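Local coordinates for DUF1893 domain-containing protein (Thermotoga maritima, PDB 1VK9) that is of unknown function but adopts a cytidine deaminase-like fold, binds zinc ions and is probably ADP-ribosylated, at residues A[88-93]-A[108-113]; A[30-35]-A[66-71]; A[59-64]-A[80-85]; A[46-51]-A[73-78]; A[125-130]-A[142-147]. One frame throughout, in Å; residues are numbered along the deposited sequence.

In the fold
Contacts 1 and 2 build neighbouring parts of one mixed sheet, their centres 11 Å apart: K90 N meets D68 O at 2.9 Å, and V91 O meets V71 N at 2.8 Å. Contact 4 packs two helices onto the sheet face that carries L32 and D68, and contact 3 closes the far end of helix 73-82, about 14 Å from contact 4 between centres. Contact 5 adds the C-terminal helices, its centre about 9 Å from that of contact 4. An unidentified ligand is modelled along contacts 1, 2, 4 and 5, with apparent but uncertain links to D68, E111 and C125. Contacts 1 and 3, with centres about 19 Å apart, each hold a separate zinc ion.

Contact 1 (A[88-93]-A[108-113]). With ZN (zinc ion), chain E.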
# COMPACT_ATOMS: atom_id res chain seq x y z
N HIS A 88 -6.20 -1.10 3.36
CA HIS A 88 -6.68 -0.21 4.41
C HIS A 88 -5.51 0.61 4.89
O HIS A 88 -4.55 0.06 5.39
CB HIS A 88 -7.27 -0.97 5.59
CG HIS A 88 -7.76 -0.07 6.69
ND1 HIS A 88 -8.85 0.76 6.55
CD2 HIS A 88 -7.29 0.16 7.94
CE1 HIS A 88 -9.05 1.44 7.66
NE2 HIS A 88 -8.11 1.10 8.53
N ALA A 89 -5.62 1.92 4.73
CA ALA A 89 -4.58 2.86 5.12
C ALA A 89 -5.02 3.60 6.37
O ALA A 89 -6.12 4.18 6.40
CB ALA A 89 -4.33 3.85 3.98
N LYS A 90 -4.20 3.60 7.41
CA LYS A 90 -4.55 4.36 8.61
C LYS A 90 -4.54 5.86 8.26
O LYS A 90 -5.44 6.60 8.64
CB LYS A 90 -3.65 4.02 9.79
CG LYS A 90 -3.93 4.85 11.03
CD LYS A 90 -3.15 4.33 12.23
CE LYS A 90 -3.25 5.31 13.38
NZ LYS A 90 -3.37 4.57 14.65
N VAL A 91 -3.53 6.28 7.50
CA VAL A 91 -3.48 7.60 6.90
C VAL A 91 -3.12 7.42 5.42
O VAL A 91 -2.17 6.70 5.11
CB VAL A 91 -2.38 8.51 7.52
CG1 VAL A 91 -2.43 9.89 6.90
CG2 VAL A 91 -2.52 8.62 8.97
N ILE A 92 -3.85 8.10 4.54
CA ILE A 92 -3.55 8.13 3.11
C ILE A 92 -3.36 9.57 2.63
O ILE A 92 -4.07 10.48 3.07
CB ILE A 92 -4.70 7.46 2.34
CG1 ILE A 92 -4.30 7.19 0.89
CG2 ILE A 92 -5.98 8.30 2.37
CD1 ILE A 92 -5.18 6.13 0.23
N SER A 93 -2.41 9.78 1.73
CA SER A 93 -2.23 11.11 1.16
C SER A 93 -3.13 11.26 -0.05
O SER A 93 -3.48 10.27 -0.69
CB SER A 93 -0.78 11.36 0.78
OG SER A 93 -0.49 10.75 -0.45
N SER A 108 -9.67 1.65 1.84
CA SER A 108 -10.38 2.41 2.85
C SER A 108 -9.32 3.12 3.67
O SER A 108 -8.16 2.71 3.62
CB SER A 108 -11.25 1.50 3.73
OG SER A 108 -10.47 0.46 4.30
N TYR A 109 -9.71 4.16 4.41
CA TYR A 109 -8.74 4.95 5.17
C TYR A 109 -9.33 5.56 6.44
O TYR A 109 -10.53 5.71 6.56
CB TYR A 109 -8.09 6.03 4.30
CG TYR A 109 -9.04 7.04 3.65
CD1 TYR A 109 -9.60 6.77 2.39
CD2 TYR A 109 -9.36 8.26 4.28
CE1 TYR A 109 -10.48 7.64 1.78
CE2 TYR A 109 -10.24 9.17 3.67
CZ TYR A 109 -10.78 8.84 2.41
OH TYR A 109 -11.63 9.67 1.73
N ASP A 110 -8.48 5.89 7.41
CA ASP A 110 -8.97 6.50 8.64
C ASP A 110 -8.86 8.03 8.54
O ASP A 110 -9.77 8.73 8.94
CB ASP A 110 -8.28 5.92 9.87
CG ASP A 110 -8.48 4.41 9.99
OD1 ASP A 110 -9.62 3.95 9.71
OD2 ASP A 110 -7.57 3.59 10.31
N GLU A 111 -7.76 8.53 7.99
CA GLU A 111 -7.49 9.96 7.86
C GLU A 111 -6.94 10.18 6.46
O GLU A 111 -6.24 9.32 5.94
CB GLU A 111 -6.48 10.44 8.93
CG GLU A 111 -6.29 11.96 8.88
CD GLU A 111 -5.23 12.55 9.83
OE1 GLU A 111 -4.73 11.82 10.70
OE2 GLU A 111 -4.91 13.79 9.72
N LYS A 112 -7.26 11.33 5.87
CA LYS A 112 -6.72 11.73 4.55
C LYS A 112 -5.86 12.95 4.80
O LYS A 112 -6.20 13.74 5.66
CB LYS A 112 -7.90 12.02 3.63
CG LYS A 112 -7.67 12.60 2.26
CD LYS A 112 -9.04 13.19 1.82
CE LYS A 112 -8.96 14.05 0.57
NZ LYS A 112 -10.21 13.92 -0.25
N ILE A 113 -4.73 13.09 4.13
CA ILE A 113 -3.88 14.29 4.27
C ILE A 113 -3.39 14.77 2.89
O ILE A 113 -3.31 13.97 1.98
CB ILE A 113 -2.72 14.03 5.25
CG1 ILE A 113 -1.81 12.89 4.75
CG2 ILE A 113 -3.25 13.75 6.63
CD1 ILE A 113 -0.46 12.85 5.46
ZN ZN E . -7.88 1.77 10.46
O HOH W 1 -5.79 1.41 11.09
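H88 and D110 share a zinc ion across two neighbouring parallel strands. NE2 of H88 binds it at 2.1 Å and OD2 of D110 at 1.9 Å, while a water takes a third place. Imidazole and carboxylate planes stand 65° apart, each group turned to bring one atom to the metal. The ring reaches the next strand because CG of H88 is anti to its backbone N (chi1 180°). Its other nitrogen is occupied too: ND1 of H88 donates to OG of S108 at 2.8 Å, almost in the ring plane and nearly straight (164°). A serine suits this place, because one hydroxyl can serve two histidines: OG of S108 is also hydrogen-bonded to NE2 of H86.

The backbones satisfy one another in the regular parallel pattern. A89 N gives to S108 O at 2.9 Å and D110 N to A89 O; beyond the corner, I92 N gives to E111 O and I113 N to I92 O. At the corner the pattern falters, and K90 O gets just weak bonds from D110 N and E111 N. On one face CG2 of I92 lies over the Y109 ring, 4.0 Å from its centroid, a CH-pi contact; on the other, CG1 of V91 meets CG1 of I113. S93, at the N-cap of helix 94-102, bonds through OG to E128 and weakly to A96 N. This is the strand pairing of a beta-alpha-beta unit, 86-93 to 107-109 through helix 94-102. Bonding S108 probably helps hold the imidazole's rotation, with NE2 at the zinc, so the histidine side of the site may be preorganised.

Contact 2 (A[30-35]-A[66-71]); sequences LSLLAY and VIDKMV
L33 and I67 form the hydrogen-bonded pair of two antiparallel strands in the mixed sheet of this cytidine deaminase-like fold. I67 N donates to L33 O at 2.8 Å and L33 N to I67 O at 3.0 Å, both within the plane of the accepting carbonyl. A third bond runs from K69 N to S31 O at 3.2 Å, but here the donor stands 37° out of the carbonyl plane, since the chain turns a corner at K69. On its other edge strand 32-35 meets strand 39-43, where S31 and L32 both face S43 in a classic beta bulge; OG of S31 bonds to D45 O.

L32 with D68 and A34 with V66 are the flanking non-hydrogen-bonded pairs. OD1 of D68 is modelled as linked to the unidentified ligand, and the same ligand is hydrogen-bonded to S31 O.

Branched and aliphatic residues suit the rest, because both faces of the strands are covered. L33 and I67 share the face toward helix 15-27, where F25 touches I67, and CD2 of L33 lies 4.2 Å from CD1 of I67. L32 lies beneath helix 49-57, touching P50, V51 and L54, while V66 on the same face meets L61 and P84. At the solvent side the chain of K69 runs past S31, CD of the lysine 4.0 Å from CB of the serine. A chi1 of -177° and a chi2 of 54° together swing CD1 of L32 to the neighbouring strand, 3.6 Å from CG1 of V66.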
# COMPACT_ATOMS: atom_id res chain seq x y z
N LEU A 30 2.23 -2.77 14.37
CA LEU A 30 2.81 -3.02 13.04
C LEU A 30 2.80 -1.78 12.18
O LEU A 30 2.02 -0.86 12.44
CB LEU A 30 2.05 -4.13 12.32
CG LEU A 30 2.25 -5.57 12.81
CD1 LEU A 30 1.53 -6.53 11.88
CD2 LEU A 30 3.72 -5.96 12.96
N SER A 31 3.64 -1.73 11.17
CA SER A 31 3.57 -0.61 10.23
C SER A 31 3.06 -1.03 8.83
O SER A 31 2.66 -0.17 8.02
CB SER A 31 4.89 0.17 10.17
OG SER A 31 5.94 -0.59 9.60
N LEU A 32 3.10 -2.35 8.59
CA LEU A 32 2.62 -3.00 7.37
C LEU A 32 2.21 -4.44 7.66
O LEU A 32 2.87 -5.14 8.42
CB LEU A 32 3.70 -2.97 6.29
CG LEU A 32 3.43 -3.52 4.88
CD1 LEU A 32 2.20 -2.90 4.24
CD2 LEU A 32 4.64 -3.29 3.99
N LEU A 33 1.12 -4.88 7.06
CA LEU A 33 0.66 -6.25 7.22
C LEU A 33 -0.02 -6.71 5.93
O LEU A 33 -0.80 -5.94 5.33
CB LEU A 33 -0.33 -6.33 8.39
CG LEU A 33 -1.15 -7.61 8.54
CD1 LEU A 33 -0.29 -8.75 9.01
CD2 LEU A 33 -2.25 -7.37 9.54
N ALA A 34 0.30 -7.93 5.48
CA ALA A 34 -0.52 -8.58 4.46
C ALA A 34 -1.19 -9.80 5.07
O ALA A 34 -0.55 -10.60 5.77
CB ALA A 34 0.29 -8.93 3.26
N TYR A 35 -2.50 -9.93 4.83
CA TYR A 35 -3.34 -10.91 5.53
C TYR A 35 -4.29 -11.68 4.58
O TYR A 35 -4.96 -11.09 3.72
CB TYR A 35 -4.12 -10.21 6.62
CG TYR A 35 -4.93 -11.11 7.54
CD1 TYR A 35 -4.34 -11.72 8.66
CD2 TYR A 35 -6.29 -11.33 7.31
CE1 TYR A 35 -5.09 -12.53 9.52
CE2 TYR A 35 -7.04 -12.14 8.16
CZ TYR A 35 -6.43 -12.74 9.26
OH TYR A 35 -7.19 -13.53 10.10
N VAL A 66 -4.05 -5.79 2.47
CA VAL A 66 -2.90 -5.11 3.04
C VAL A 66 -3.34 -3.98 3.96
O VAL A 66 -4.20 -3.19 3.59
CB VAL A 66 -2.00 -4.51 1.93
CG1 VAL A 66 -0.91 -3.61 2.53
CG2 VAL A 66 -1.42 -5.62 1.06
N ILE A 67 -2.75 -3.91 5.15
CA ILE A 67 -2.90 -2.75 6.03
C ILE A 67 -1.60 -1.97 6.10
O ILE A 67 -0.53 -2.54 6.26
CB ILE A 67 -3.38 -3.16 7.45
CG1 ILE A 67 -4.69 -3.93 7.37
CG2 ILE A 67 -3.52 -1.90 8.35
CD1 ILE A 67 -5.18 -4.43 8.71
N ASP A 68 -1.69 -0.66 5.99
CA ASP A 68 -0.51 0.18 5.98
C ASP A 68 -0.77 1.45 6.81
O ASP A 68 -1.85 2.02 6.76
CB ASP A 68 -0.14 0.52 4.54
CG ASP A 68 1.28 1.02 4.40
OD1 ASP A 68 1.95 1.23 5.44
OD2 ASP A 68 1.82 1.23 3.31
N LYS A 69 0.24 1.86 7.58
CA LYS A 69 0.15 3.01 8.50
C LYS A 69 0.03 4.33 7.70
O LYS A 69 -0.74 5.23 8.05
CB LYS A 69 1.43 3.03 9.35
CG LYS A 69 1.28 3.23 10.83
CD LYS A 69 2.70 3.26 11.44
CE LYS A 69 2.70 3.10 12.94
NZ LYS A 69 2.73 4.46 13.53
N MSE A 70 0.80 4.43 6.62
CA MSE A 70 0.95 5.68 5.92
C MSE A 70 1.08 5.39 4.43
O MSE A 70 2.10 4.87 3.97
CB MSE A 70 2.21 6.39 6.44
CG MSE A 70 2.53 7.74 5.78
SE MSE A 70 1.12 9.11 6.08
CE MSE A 70 1.31 9.51 8.12
N VAL A 71 0.03 5.68 3.66
CA VAL A 71 0.05 5.35 2.25
C VAL A 71 0.20 6.59 1.38
O VAL A 71 -0.74 7.40 1.24
CB VAL A 71 -1.15 4.46 1.84
CG1 VAL A 71 -1.17 4.21 0.35
CG2 VAL A 71 -1.04 3.14 2.52

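Contact 3 (A[59-64]-A[80-85]); sequences DNLEGS and LKMKPD. With ZN (zinc ion), chain D.
The carboxylate of D85 takes the backbone N of G63 on the syn side of OD1, at 2.7 Å and with the donor 35° out of the carboxylate plane. The amide of N60 has both its partners near its plane: ND2 donates to OD2 of D59, and OD1 accepts from E62 N in the carbonyl plane, which makes an Asx turn.

Together with a type II beta turn from L61 to S64, this shapes the loop that leads into strand 65-68. Glycine suits the third place of that turn, since G63 has a phi of 88°, where a CB would press on the preceding carbonyl. One backbone bond joins the loop to the end of helix 73-82, L61 N to M82 O at 2.8 Å; a second, D85 N to S64 O at 2.9 Å, lies past it, just before strand 86-93. K83, with positive phi, breaks the helix between them, and P84 continues the chain in extended form.

L61 points inward and lies alongside M82, a selenomethionine, with CD1 of L61 4.0 Å from SE of M82; CB of L61 also touches CB of P84. E62 turns outward beside K83 without a close charge contact. Zinc is completed by H8 and H10, evidently from the N-terminal purification tag, so the site may be fortuitous; OE1 of E62 binds the metal at 1.8 Å.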
# COMPACT_ATOMS: atom_id res chain seq x y z
N ASP A 59 4.81 -12.12 -5.83
CA ASP A 59 4.49 -11.59 -7.14
C ASP A 59 3.18 -10.79 -7.11
O ASP A 59 3.05 -9.73 -7.76
CB ASP A 59 4.48 -12.69 -8.19
CG ASP A 59 3.77 -12.28 -9.42
OD1 ASP A 59 4.39 -11.64 -10.28
OD2 ASP A 59 2.56 -12.49 -9.59
N ASN A 60 2.22 -11.31 -6.35
CA ASN A 60 0.93 -10.63 -6.18
C ASN A 60 0.26 -11.03 -4.86
O ASN A 60 0.69 -11.98 -4.20
CB ASN A 60 -0.00 -10.90 -7.36
CG ASN A 60 -0.54 -12.34 -7.38
OD1 ASN A 60 -1.45 -12.68 -6.65
ND2 ASN A 60 0.04 -13.18 -8.24
N LEU A 61 -0.79 -10.31 -4.51
CA LEU A 61 -1.46 -10.48 -3.24
C LEU A 61 -2.95 -10.66 -3.43
O LEU A 61 -3.73 -10.21 -2.59
CB LEU A 61 -1.20 -9.25 -2.36
CG LEU A 61 0.19 -9.11 -1.73
CD1 LEU A 61 0.32 -7.75 -1.11
CD2 LEU A 61 0.40 -10.19 -0.71
N GLU A 62 -3.36 -11.31 -4.53
CA GLU A 62 -4.77 -11.66 -4.72
C GLU A 62 -5.28 -12.62 -3.64
O GLU A 62 -4.60 -13.59 -3.30
CB GLU A 62 -5.01 -12.30 -6.07
CG GLU A 62 -4.79 -11.36 -7.23
CD GLU A 62 -5.07 -11.99 -8.59
OE1 GLU A 62 -5.62 -13.16 -8.66
OE2 GLU A 62 -4.73 -11.30 -9.58
N GLY A 63 -6.48 -12.35 -3.11
CA GLY A 63 -6.99 -13.14 -2.01
C GLY A 63 -6.53 -12.58 -0.68
O GLY A 63 -6.88 -13.09 0.38
N SER A 64 -5.73 -11.53 -0.72
CA SER A 64 -5.18 -10.99 0.50
C SER A 64 -5.57 -9.54 0.66
O SER A 64 -5.96 -8.89 -0.30
CB SER A 64 -3.67 -11.13 0.50
OG SER A 64 -3.34 -12.44 0.91
N LEU A 80 -0.45 -1.17 -5.74
CA LEU A 80 -1.30 -1.31 -6.93
C LEU A 80 -0.79 -2.43 -7.83
O LEU A 80 -1.58 -3.25 -8.33
CB LEU A 80 -1.36 -0.02 -7.75
CG LEU A 80 -2.37 1.05 -7.32
CD1 LEU A 80 -2.40 2.16 -8.35
CD2 LEU A 80 -3.75 0.50 -7.13
N LYS A 81 0.52 -2.48 -8.01
CA LYS A 81 1.10 -3.50 -8.86
C LYS A 81 0.86 -4.90 -8.29
O LYS A 81 0.70 -5.87 -9.05
CB LYS A 81 2.59 -3.24 -9.11
CG LYS A 81 3.31 -4.32 -9.91
CD LYS A 81 2.75 -4.41 -11.35
CE LYS A 81 3.81 -4.18 -12.42
NZ LYS A 81 4.55 -5.43 -12.53
N MSE A 82 0.79 -5.01 -6.97
CA MSE A 82 0.69 -6.33 -6.36
C MSE A 82 -0.73 -6.87 -6.37
O MSE A 82 -0.95 -8.04 -6.08
CB MSE A 82 1.25 -6.31 -4.96
CG MSE A 82 2.75 -6.29 -4.95
SE MSE A 82 3.44 -6.35 -3.13
CE MSE A 82 3.20 -4.47 -2.70
N LYS A 83 -1.69 -6.00 -6.69
CA LYS A 83 -3.07 -6.41 -6.83
C LYS A 83 -3.67 -7.08 -5.57
O LYS A 83 -4.18 -8.21 -5.61
CB LYS A 83 -3.21 -7.28 -8.08
CG LYS A 83 -2.85 -6.51 -9.34
CD LYS A 83 -3.37 -7.16 -10.63
CE LYS A 83 -4.89 -7.25 -10.62
NZ LYS A 83 -5.49 -7.06 -11.95
N PRO A 84 -3.63 -6.39 -4.43
CA PRO A 84 -4.33 -6.91 -3.25
C PRO A 84 -5.85 -6.68 -3.43
O PRO A 84 -6.23 -5.81 -4.21
CB PRO A 84 -3.76 -6.06 -2.12
CG PRO A 84 -3.36 -4.79 -2.77
CD PRO A 84 -2.93 -5.12 -4.15
N ASP A 85 -6.69 -7.45 -2.74
CA ASP A 85 -8.13 -7.30 -2.83
C ASP A 85 -8.52 -5.93 -2.23
O ASP A 85 -9.36 -5.20 -2.80
CB ASP A 85 -8.87 -8.43 -2.07
CG ASP A 85 -8.60 -9.86 -2.63
OD1 ASP A 85 -7.77 -10.07 -3.56
OD2 ASP A 85 -9.19 -10.86 -2.17
ZN ZN D . -7.05 -14.17 -8.35

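Contact 4 (A[46-51]-A[73-78])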
# COMPACT_ATOMS: atom_id res chain seq x y z
N SER A 46 10.23 1.78 9.39
CA SER A 46 9.70 3.05 8.91
C SER A 46 9.96 3.29 7.42
O SER A 46 10.85 2.69 6.83
CB SER A 46 10.23 4.21 9.76
OG SER A 46 9.16 4.84 10.46
N GLY A 47 9.15 4.16 6.82
CA GLY A 47 9.30 4.56 5.43
C GLY A 47 8.92 3.48 4.46
O GLY A 47 8.05 2.66 4.74
N LEU A 48 9.58 3.46 3.31
CA LEU A 48 9.26 2.46 2.29
C LEU A 48 9.97 1.09 2.38
O LEU A 48 9.56 0.17 1.68
CB LEU A 48 9.46 3.03 0.90
CG LEU A 48 8.45 4.10 0.52
CD1 LEU A 48 9.04 4.94 -0.60
CD2 LEU A 48 7.09 3.49 0.12
N LYS A 49 11.00 0.96 3.22
CA LYS A 49 11.77 -0.29 3.33
C LYS A 49 10.86 -1.55 3.36
O LYS A 49 11.09 -2.48 2.59
CB LYS A 49 12.77 -0.27 4.50
CG LYS A 49 13.91 -1.33 4.43
N PRO A 50 9.84 -1.58 4.24
CA PRO A 50 8.89 -2.71 4.29
C PRO A 50 8.05 -2.97 3.02
O PRO A 50 7.92 -4.10 2.60
CB PRO A 50 7.97 -2.34 5.47
CG PRO A 50 8.11 -0.88 5.59
CD PRO A 50 9.54 -0.60 5.29
N VAL A 51 7.48 -1.92 2.44
CA VAL A 51 6.72 -2.05 1.20
C VAL A 51 7.59 -2.68 0.12
O VAL A 51 7.15 -3.58 -0.60
CB VAL A 51 6.15 -0.70 0.74
CG1 VAL A 51 5.42 -0.86 -0.55
CG2 VAL A 51 5.18 -0.16 1.78
N LYS A 73 1.88 8.17 -2.50
CA LYS A 73 1.94 7.73 -3.90
C LYS A 73 2.96 6.61 -4.15
O LYS A 73 2.69 5.65 -4.90
CB LYS A 73 2.27 8.91 -4.79
CG LYS A 73 1.56 8.90 -6.09
CD LYS A 73 2.01 10.09 -6.91
CE LYS A 73 1.64 9.87 -8.32
NZ LYS A 73 1.25 11.11 -8.94
N ALA A 74 4.12 6.72 -3.51
CA ALA A 74 5.14 5.71 -3.67
C ALA A 74 4.60 4.33 -3.26
O ALA A 74 4.61 3.43 -4.10
CB ALA A 74 6.37 6.07 -2.93
N ALA A 75 4.08 4.17 -2.03
CA ALA A 75 3.50 2.90 -1.56
C ALA A 75 2.29 2.47 -2.37
O ALA A 75 2.12 1.28 -2.66
CB ALA A 75 3.14 2.98 -0.10
N ALA A 76 1.44 3.43 -2.73
CA ALA A 76 0.27 3.12 -3.56
C ALA A 76 0.71 2.40 -4.84
O ALA A 76 0.10 1.40 -5.23
CB ALA A 76 -0.51 4.37 -3.88
N SER A 77 1.78 2.88 -5.48
CA SER A 77 2.28 2.28 -6.71
C SER A 77 2.69 0.83 -6.49
O SER A 77 2.30 -0.06 -7.26
CB SER A 77 3.44 3.09 -7.27
OG SER A 77 3.01 4.37 -7.68
N PHE A 78 3.48 0.59 -5.46
CA PHE A 78 3.90 -0.78 -5.16
C PHE A 78 2.67 -1.66 -4.90
O PHE A 78 2.51 -2.72 -5.52
CB PHE A 78 4.84 -0.79 -3.97
CG PHE A 78 6.25 -0.42 -4.31
CD1 PHE A 78 7.12 -1.35 -4.86
CD2 PHE A 78 6.71 0.85 -4.08
CE1 PHE A 78 8.41 -1.01 -5.18
CE2 PHE A 78 8.01 1.20 -4.40
CZ PHE A 78 8.85 0.27 -4.95
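L48 spreads its two methyl groups over the first turn of helix 73-82, CD1 lying 3.7 Å from CB of A74 and CD2 4.0 Å from CB of A75. With CG anti to the carbonyl carbon (chi1 -69°), the forked end of the leucine points at the helix and straddles the two alanines. Their small side chains suit the place, since they let the neighbouring segment come near: CA of V51 stands 6.5 Å from CA of A75.

V51 follows three residues later. Its two branches divide the work: CG1 sits 3.5 Å from CB of F78, crossing the phenylalanine obliquely, and CG2 is 4.2 Å from CB of A75. A beta-branched valine is well placed here because it offers one methyl to each neighbour. The F78 ring continues the apolar layer, edge-to-face with F55 of helix 49-57 and touching I141 and V144 of helix 137-145.

No hydrogen bond crosses this interface, and polar groups are dealt with locally. OG of S77 turns back to K73 O at 3.1 Å, so that this carbonyl accepts from both OG and N of S77, reached from opposite faces of its plane; a serine can thus be buried in the helix.

At the start of helix 73-82, N of A74 and N of A75 bond to oxygens of the unidentified ligand, and S46 OG and G47 O bond to it from the facing loop. Two helices laid side by side on one face of the sheet, with L32 below V51, are consistent with the layered alpha/beta architecture of the cytidine deaminase-like fold, in which helices pack on the sheet.

Contact 5 (A[125-130]-A[142-147]); sequences CPFEKL and RIVLSK
F127 and K147 slide past each other in opposite directions, the phenylalanine reaching out from helix 126-132 and the lysine coming back from just beyond helix 137-145. The ring is met neither squarely on a face nor at an edge: CE1 of F127 is 3.8 Å from CG of K147 and 3.9 Å from its CB. CG of K147 stands anti to the carbonyl carbon (chi1 -52°) and the chain bends again at chi2, which lays its aliphatic part against the aromatic ring. A lysine suits this exposed place, where methylenes can pack while the amino end stays at the surface.

CE1 of F127 also touches V144, whose CG1 lies 4.2 Å away, on the buried side toward F78. The C-terminal part of the fold is thus two short helices joined by a short loop, and F127 further meets L48 at the edge of the neighbouring helical layer.

One turn along, L130 and I143 meet at a slant through their outermost methyls, CD1 to CD1 at 4.0 Å. A chi1 near 180° carries CG of L130 out from its own helix, and CD1 meets the isoleucine. Helix 137-145 ends beside this contact, where OG of S146 donates to I143 O at 2.9 Å.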
# COMPACT_ATOMS: atom_id res chain seq x y z
N CYS A 125 7.68 14.43 2.57
CA CYS A 125 8.63 13.30 2.54
C CYS A 125 9.40 13.36 1.24
O CYS A 125 8.78 13.50 0.19
CB CYS A 125 7.87 11.98 2.65
SG CYS A 125 8.77 10.45 2.30
N PRO A 126 10.74 13.28 1.27
CA PRO A 126 11.56 13.29 0.04
C PRO A 126 11.13 12.25 -1.03
O PRO A 126 11.24 12.57 -2.23
CB PRO A 126 12.99 13.02 0.54
CG PRO A 126 12.83 12.50 1.92
CD PRO A 126 11.59 13.18 2.48
N PHE A 127 10.64 11.07 -0.63
CA PHE A 127 10.10 10.09 -1.58
C PHE A 127 8.78 10.54 -2.20
O PHE A 127 8.54 10.32 -3.39
CB PHE A 127 9.93 8.71 -0.96
CG PHE A 127 11.20 7.93 -0.90
CD1 PHE A 127 11.75 7.37 -2.05
CD2 PHE A 127 11.88 7.77 0.31
CE1 PHE A 127 12.94 6.65 -1.99
CE2 PHE A 127 13.08 7.06 0.39
CZ PHE A 127 13.60 6.50 -0.77
N GLU A 128 7.92 11.17 -1.42
CA GLU A 128 6.66 11.69 -1.95
C GLU A 128 6.94 12.83 -2.97
O GLU A 128 6.28 12.87 -4.03
CB GLU A 128 5.72 12.09 -0.80
CG GLU A 128 4.33 12.63 -1.20
CD GLU A 128 3.21 11.58 -1.22
OE1 GLU A 128 3.39 10.53 -1.89
OE2 GLU A 128 2.14 11.81 -0.59
N LYS A 129 7.89 13.72 -2.65
CA LYS A 129 8.24 14.81 -3.55
C LYS A 129 8.81 14.25 -4.84
O LYS A 129 8.44 14.69 -5.94
CB LYS A 129 9.23 15.81 -2.94
CG LYS A 129 9.52 17.05 -3.84
CD LYS A 129 10.38 18.11 -3.13
CE LYS A 129 11.41 18.78 -4.07
NZ LYS A 129 12.64 19.17 -3.33
N LEU A 130 9.69 13.26 -4.71
CA LEU A 130 10.27 12.59 -5.86
C LEU A 130 9.19 12.12 -6.87
O LEU A 130 9.27 12.43 -8.06
CB LEU A 130 11.13 11.41 -5.40
CG LEU A 130 11.83 10.58 -6.47
CD1 LEU A 130 12.69 11.46 -7.43
CD2 LEU A 130 12.66 9.46 -5.83
N ARG A 142 10.04 1.57 -10.37
CA ARG A 142 11.39 1.56 -10.90
C ARG A 142 12.26 2.66 -10.22
O ARG A 142 13.32 2.35 -9.68
CB ARG A 142 11.36 1.60 -12.45
CG ARG A 142 12.63 2.20 -13.15
CD ARG A 142 12.79 1.87 -14.68
NE ARG A 142 12.13 0.60 -15.01
CZ ARG A 142 10.88 0.47 -15.46
NH1 ARG A 142 10.13 1.55 -15.67
NH2 ARG A 142 10.39 -0.74 -15.71
N ILE A 143 11.83 3.91 -10.21
CA ILE A 143 12.66 4.96 -9.63
C ILE A 143 12.86 4.77 -8.13
O ILE A 143 13.96 5.01 -7.62
CB ILE A 143 12.17 6.41 -9.97
CG1 ILE A 143 13.35 7.39 -9.94
CG2 ILE A 143 11.11 6.88 -8.99
CD1 ILE A 143 13.05 8.82 -10.45
N VAL A 144 11.83 4.33 -7.40
CA VAL A 144 12.01 4.12 -5.96
C VAL A 144 13.05 3.03 -5.69
O VAL A 144 13.91 3.18 -4.82
CB VAL A 144 10.71 3.84 -5.22
CG1 VAL A 144 10.98 3.38 -3.79
CG2 VAL A 144 9.84 5.08 -5.21
N LEU A 145 12.98 1.95 -6.46
CA LEU A 145 13.93 0.85 -6.29
C LEU A 145 15.37 1.29 -6.52
O LEU A 145 16.30 0.76 -5.90
CB LEU A 145 13.58 -0.33 -7.18
CG LEU A 145 12.32 -1.07 -6.75
CD1 LEU A 145 11.97 -2.15 -7.75
CD2 LEU A 145 12.47 -1.65 -5.35
N SER A 146 15.56 2.28 -7.38
CA SER A 146 16.89 2.75 -7.68
C SER A 146 17.41 3.68 -6.57
O SER A 146 18.41 4.38 -6.75
CB SER A 146 16.94 3.42 -9.06
OG SER A 146 16.51 4.77 -8.98
N LYS A 147 16.73 3.70 -5.43
CA LYS A 147 17.25 4.35 -4.22
C LYS A 147 17.58 3.27 -3.19
O LYS A 147 18.42 3.48 -2.34
CB LYS A 147 16.27 5.40 -3.65
CG LYS A 147 15.74 6.48 -4.62
CD LYS A 147 16.81 7.09 -5.53
CE LYS A 147 16.88 8.62 -5.42
NZ LYS A 147 17.05 9.29 -6.76